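Local coordinates for Poly(A) ribonuclease pop2 (Schizosaccharomyces pombe, PDB 2P51), which removes mRNA poly(A) tails from the 3' end, releasing 5'-AMP, as the metal-dependent catalytic deadenylase subunit of the CCR4-NOT complex, at residues A[33-38]-A[106-111]. Sequence-based numbering, arbitrary orientation.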
ATOM      1  N   GLN A  33      13.306   0.309  15.520  1.00 17.43           N
ATOM      2  CA  GLN A  33      13.614  -1.119  15.644  1.00 18.14           C
ATOM      3  C   GLN A  33      13.029  -1.934  14.499  1.00 16.41           C
ATOM      4  O   GLN A  33      13.610  -2.828  13.894  1.00 18.34           O
ATOM      5  CB  GLN A  33      13.061  -1.575  17.010  1.00 24.76           C
ATOM      6  CG  GLN A  33      13.209  -3.000  17.406  1.00 40.79           C
ATOM      7  CD  GLN A  33      12.646  -3.340  18.785  1.00 51.54           C
ATOM      8  OE1 GLN A  33      11.431  -3.442  19.010  1.00 61.75           O
ATOM      9  NE2 GLN A  33      13.577  -3.518  19.723  1.00 73.77           N
ATOM     10  N   GLU A  34      11.754  -1.598  14.197  1.00 15.65           N
ATOM     11  CA  GLU A  34      11.095  -2.399  13.169  1.00 15.27           C
ATOM     12  C   GLU A  34      11.688  -2.076  11.804  1.00 14.08           C
ATOM     13  O   GLU A  34      11.861  -2.988  10.980  1.00 15.38           O
ATOM     14  CB  GLU A  34       9.573  -2.173  13.237  1.00 17.34           C
ATOM     15  CG  GLU A  34       8.986  -2.731  14.542  1.00 16.90           C
ATOM     16  CD  GLU A  34       9.203  -4.232  14.691  1.00 18.40           C
ATOM     17  OE1 GLU A  34       9.157  -5.031  13.694  1.00 16.80           O
ATOM     18  OE2 GLU A  34       9.442  -4.633  15.853  1.00 25.90           O
ATOM     19  N   MET A  35      11.982  -0.778  11.542  1.00 14.45           N
ATOM     20  CA  MET A  35      12.645  -0.486  10.257  1.00 15.27           C
ATOM     21  C   MET A  35      13.997  -1.182  10.190  1.00 14.95           C
ATOM     22  O   MET A  35      14.380  -1.653   9.108  1.00 15.53           O
ATOM     23  CB  MET A  35      12.799   1.031  10.050  1.00 17.66           C
ATOM     24  CG  MET A  35      11.457   1.733   9.806  1.00 19.05           C
ATOM     25  SD  MET A  35      10.600   1.096   8.322  1.00 25.83           S
ATOM     26  CE  MET A  35      11.869   1.363   7.145  1.00 23.62           C
ATOM     27  N   ASN A  36      14.696  -1.269  11.311  1.00 14.73           N
ATOM     28  CA  ASN A  36      16.007  -1.944  11.313  1.00 14.60           C
ATOM     29  C   ASN A  36      15.795  -3.415  10.948  1.00 13.67           C
ATOM     30  O   ASN A  36      16.592  -3.972  10.173  1.00 16.16           O
ATOM     31  CB  ASN A  36      16.754  -1.848  12.652  1.00 17.22           C
ATOM     32  CG  ASN A  36      17.317  -0.499  12.959  1.00 23.90           C
ATOM     33  OD1 ASN A  36      17.699  -0.172  14.122  1.00 29.38           O
ATOM     34  ND2 ASN A  36      17.409   0.311  11.929  1.00 24.61           N
ATOM     35  N   LEU A  37      14.753  -4.026  11.490  1.00 13.58           N
ATOM     36  CA  LEU A  37      14.490  -5.448  11.174  1.00 12.40           C
ATOM     37  C   LEU A  37      14.190  -5.618   9.690  1.00 12.52           C
ATOM     38  O   LEU A  37      14.741  -6.495   9.027  1.00 13.59           O
ATOM     39  CB  LEU A  37      13.355  -5.969  12.027  1.00 13.01           C
ATOM     40  CG  LEU A  37      12.989  -7.456  11.884  1.00 14.16           C
ATOM     41  CD1 LEU A  37      14.175  -8.394  12.074  1.00 17.35           C
ATOM     42  CD2 LEU A  37      11.876  -7.782  12.864  1.00 14.78           C
ATOM     43  N   ILE A  38      13.288  -4.769   9.172  1.00 12.84           N
ATOM     44  CA  ILE A  38      12.998  -4.774   7.728  1.00 12.61           C
ATOM     45  C   ILE A  38      14.268  -4.574   6.927  1.00 13.08           C
ATOM     46  O   ILE A  38      14.481  -5.320   5.960  1.00 13.95           O
ATOM     47  CB  ILE A  38      11.941  -3.725   7.380  1.00 13.99           C
ATOM     48  CG1 ILE A  38      10.586  -4.134   7.982  1.00 13.08           C
ATOM     49  CG2 ILE A  38      11.836  -3.495   5.857  1.00 17.07           C
ATOM     50  CD1 ILE A  38       9.541  -3.021   7.973  1.00 14.78           C
ATOM     51  N   TRP A 106       4.232  -6.225   8.162  1.00 13.83           N
ATOM     52  CA  TRP A 106       4.321  -5.145   9.119  1.00 13.21           C
ATOM     53  C   TRP A 106       3.149  -4.190   8.896  1.00 13.41           C
ATOM     54  O   TRP A 106       2.779  -3.933   7.740  1.00 16.12           O
ATOM     55  CB  TRP A 106       5.607  -4.323   8.923  1.00 13.81           C
ATOM     56  CG  TRP A 106       6.818  -4.979   9.532  1.00 13.36           C
ATOM     57  CD1 TRP A 106       7.328  -4.687  10.781  1.00 13.81           C
ATOM     58  CD2 TRP A 106       7.662  -5.997   8.975  1.00 14.12           C
ATOM     59  NE1 TRP A 106       8.440  -5.474  11.021  1.00 15.12           N
ATOM     60  CE2 TRP A 106       8.666  -6.270   9.953  1.00 15.14           C
ATOM     61  CE3 TRP A 106       7.679  -6.707   7.770  1.00 14.20           C
ATOM     62  CZ2 TRP A 106       9.669  -7.220   9.742  1.00 14.97           C
ATOM     63  CZ3 TRP A 106       8.667  -7.649   7.541  1.00 16.83           C
ATOM     64  CH2 TRP A 106       9.651  -7.897   8.525  1.00 17.30           C
ATOM     65  N   GLN A 107       2.651  -3.672  10.002  1.00 13.41           N
ATOM     66  CA  GLN A 107       1.594  -2.699   9.943  1.00 13.85           C
ATOM     67  C   GLN A 107       2.054  -1.438  10.677  1.00 13.14           C
ATOM     68  O   GLN A 107       2.170  -1.432  11.895  1.00 15.40           O
ATOM     69  CB  GLN A 107       0.352  -3.291  10.610  1.00 16.50           C
ATOM     70  CG  GLN A 107      -0.853  -2.372  10.684  1.00 16.55           C
ATOM     71  CD  GLN A 107      -2.107  -3.244  10.886  1.00 15.63           C
ATOM     72  OE1 GLN A 107      -2.727  -3.582   9.861  1.00 17.34           O
ATOM     73  NE2 GLN A 107      -2.439  -3.538  12.128  1.00 17.38           N
ATOM     74  N   PHE A 108       2.282  -0.356   9.929  1.00 13.89           N
ATOM     75  CA  PHE A 108       2.720   0.920  10.460  1.00 13.36           C
ATOM     76  C   PHE A 108       1.487   1.754  10.787  1.00 13.53           C
ATOM     77  O   PHE A 108       0.659   1.955   9.878  1.00 15.16           O
ATOM     78  CB  PHE A 108       3.568   1.655   9.415  1.00 13.83           C
ATOM     79  CG  PHE A 108       4.878   0.929   9.156  1.00 12.63           C
ATOM     80  CD1 PHE A 108       6.020   1.301   9.855  1.00 14.53           C
ATOM     81  CD2 PHE A 108       4.963  -0.108   8.261  1.00 13.70           C
ATOM     82  CE1 PHE A 108       7.211   0.620   9.634  1.00 15.96           C
ATOM     83  CE2 PHE A 108       6.160  -0.796   8.052  1.00 14.58           C
ATOM     84  CZ  PHE A 108       7.295  -0.466   8.748  1.00 16.75           C
ATOM     85  N   ASN A 109       1.356   2.194  12.026  1.00 13.04           N
ATOM     86  CA  ASN A 109       0.166   2.930  12.469  1.00 14.26           C
ATOM     87  C   ASN A 109       0.466   4.409  12.669  1.00 13.23           C
ATOM     88  O   ASN A 109       1.376   4.711  13.473  1.00 14.50           O
ATOM     89  CB  ASN A 109      -0.305   2.283  13.789  1.00 15.18           C
ATOM     90  CG  ASN A 109      -0.711   0.823  13.552  1.00 14.96           C
ATOM     91  OD1 ASN A 109      -1.669   0.549  12.810  1.00 18.22           O
ATOM     92  ND2 ASN A 109       0.050  -0.075  14.172  1.00 17.35           N
ATOM     93  N   PHE A 110      -0.214   5.294  11.953  1.00 14.04           N
ATOM     94  CA  PHE A 110       0.177   6.703  11.897  1.00 14.28           C
ATOM     95  C   PHE A 110      -0.708   7.593  12.758  1.00 16.17           C
ATOM     96  O   PHE A 110      -1.871   7.299  13.064  1.00 16.20           O
ATOM     97  CB  PHE A 110       0.125   7.192  10.439  1.00 14.26           C
ATOM     98  CG  PHE A 110       1.265   6.534   9.669  1.00 14.43           C
ATOM     99  CD1 PHE A 110       2.536   7.088   9.674  1.00 16.33           C
ATOM    100  CD2 PHE A 110       1.082   5.345   8.987  1.00 14.44           C
ATOM    101  CE1 PHE A 110       3.584   6.502   8.979  1.00 16.47           C
ATOM    102  CE2 PHE A 110       2.100   4.752   8.262  1.00 15.42           C
ATOM    103  CZ  PHE A 110       3.375   5.332   8.294  1.00 15.79           C
ATOM    104  N   THR A 111      -0.124   8.725  13.130  1.00 16.16           N
ATOM    105  CA  THR A 111      -0.803   9.695  14.010  1.00 16.79           C
ATOM    106  C   THR A 111      -2.103  10.196  13.382  1.00 15.90           C
ATOM    107  O   THR A 111      -2.197  10.485  12.182  1.00 17.87           O
ATOM    108  CB  THR A 111       0.154  10.856  14.297  1.00 18.72           C
ATOM    109  OG1 THR A 111      -0.418  11.650  15.347  1.00 23.55           O
ATOM    110  CG2 THR A 111       0.318  11.735  13.060  1.00 19.59           C
TER
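Ile38, on helix 31-41, lays its longer branch across the face of Trp106 on strand 105-109 and carries its end to the edge of Phe108. From CB, CG1 lies beside the backbone N, anti to the carbonyl carbon (chi1 -68°), and rests over one indole face, 3.5 Å from Trp106 CE2, a CH-pi contact nearly along the ring normal. The chain runs on, extended, so that CD1 still touches Trp106 CD2 and meets Phe108 CZ, 3.5 Å away; isoleucine's unequal branches allow this reach. Tryptophan offers both that broad face and an N-H at its edge: there Leu37 CD2 packs on CZ2, and NE1 donates a hydrogen bond to the anti lone pair of Glu34 OE1, 2.8 Å away and only 7° out of the indole plane. Glutamate can accept it while OE2 forms a salt bridge with Arg24 on strand 23-26. A leucine in place of Trp106 would probably leave Glu34 OE1 without this donor and Ile38 CG1 without its aromatic face. Flexible Met35, bent twice, brings SD obliquely to Phe108 CE1 at 3.7 Å, a Met-aromatic contact. Segment 33-38 thus runs roughly antiparallel (148°) to strand segment 106-109, against the mixed sheet of the RNase H-like DEDD nuclease fold.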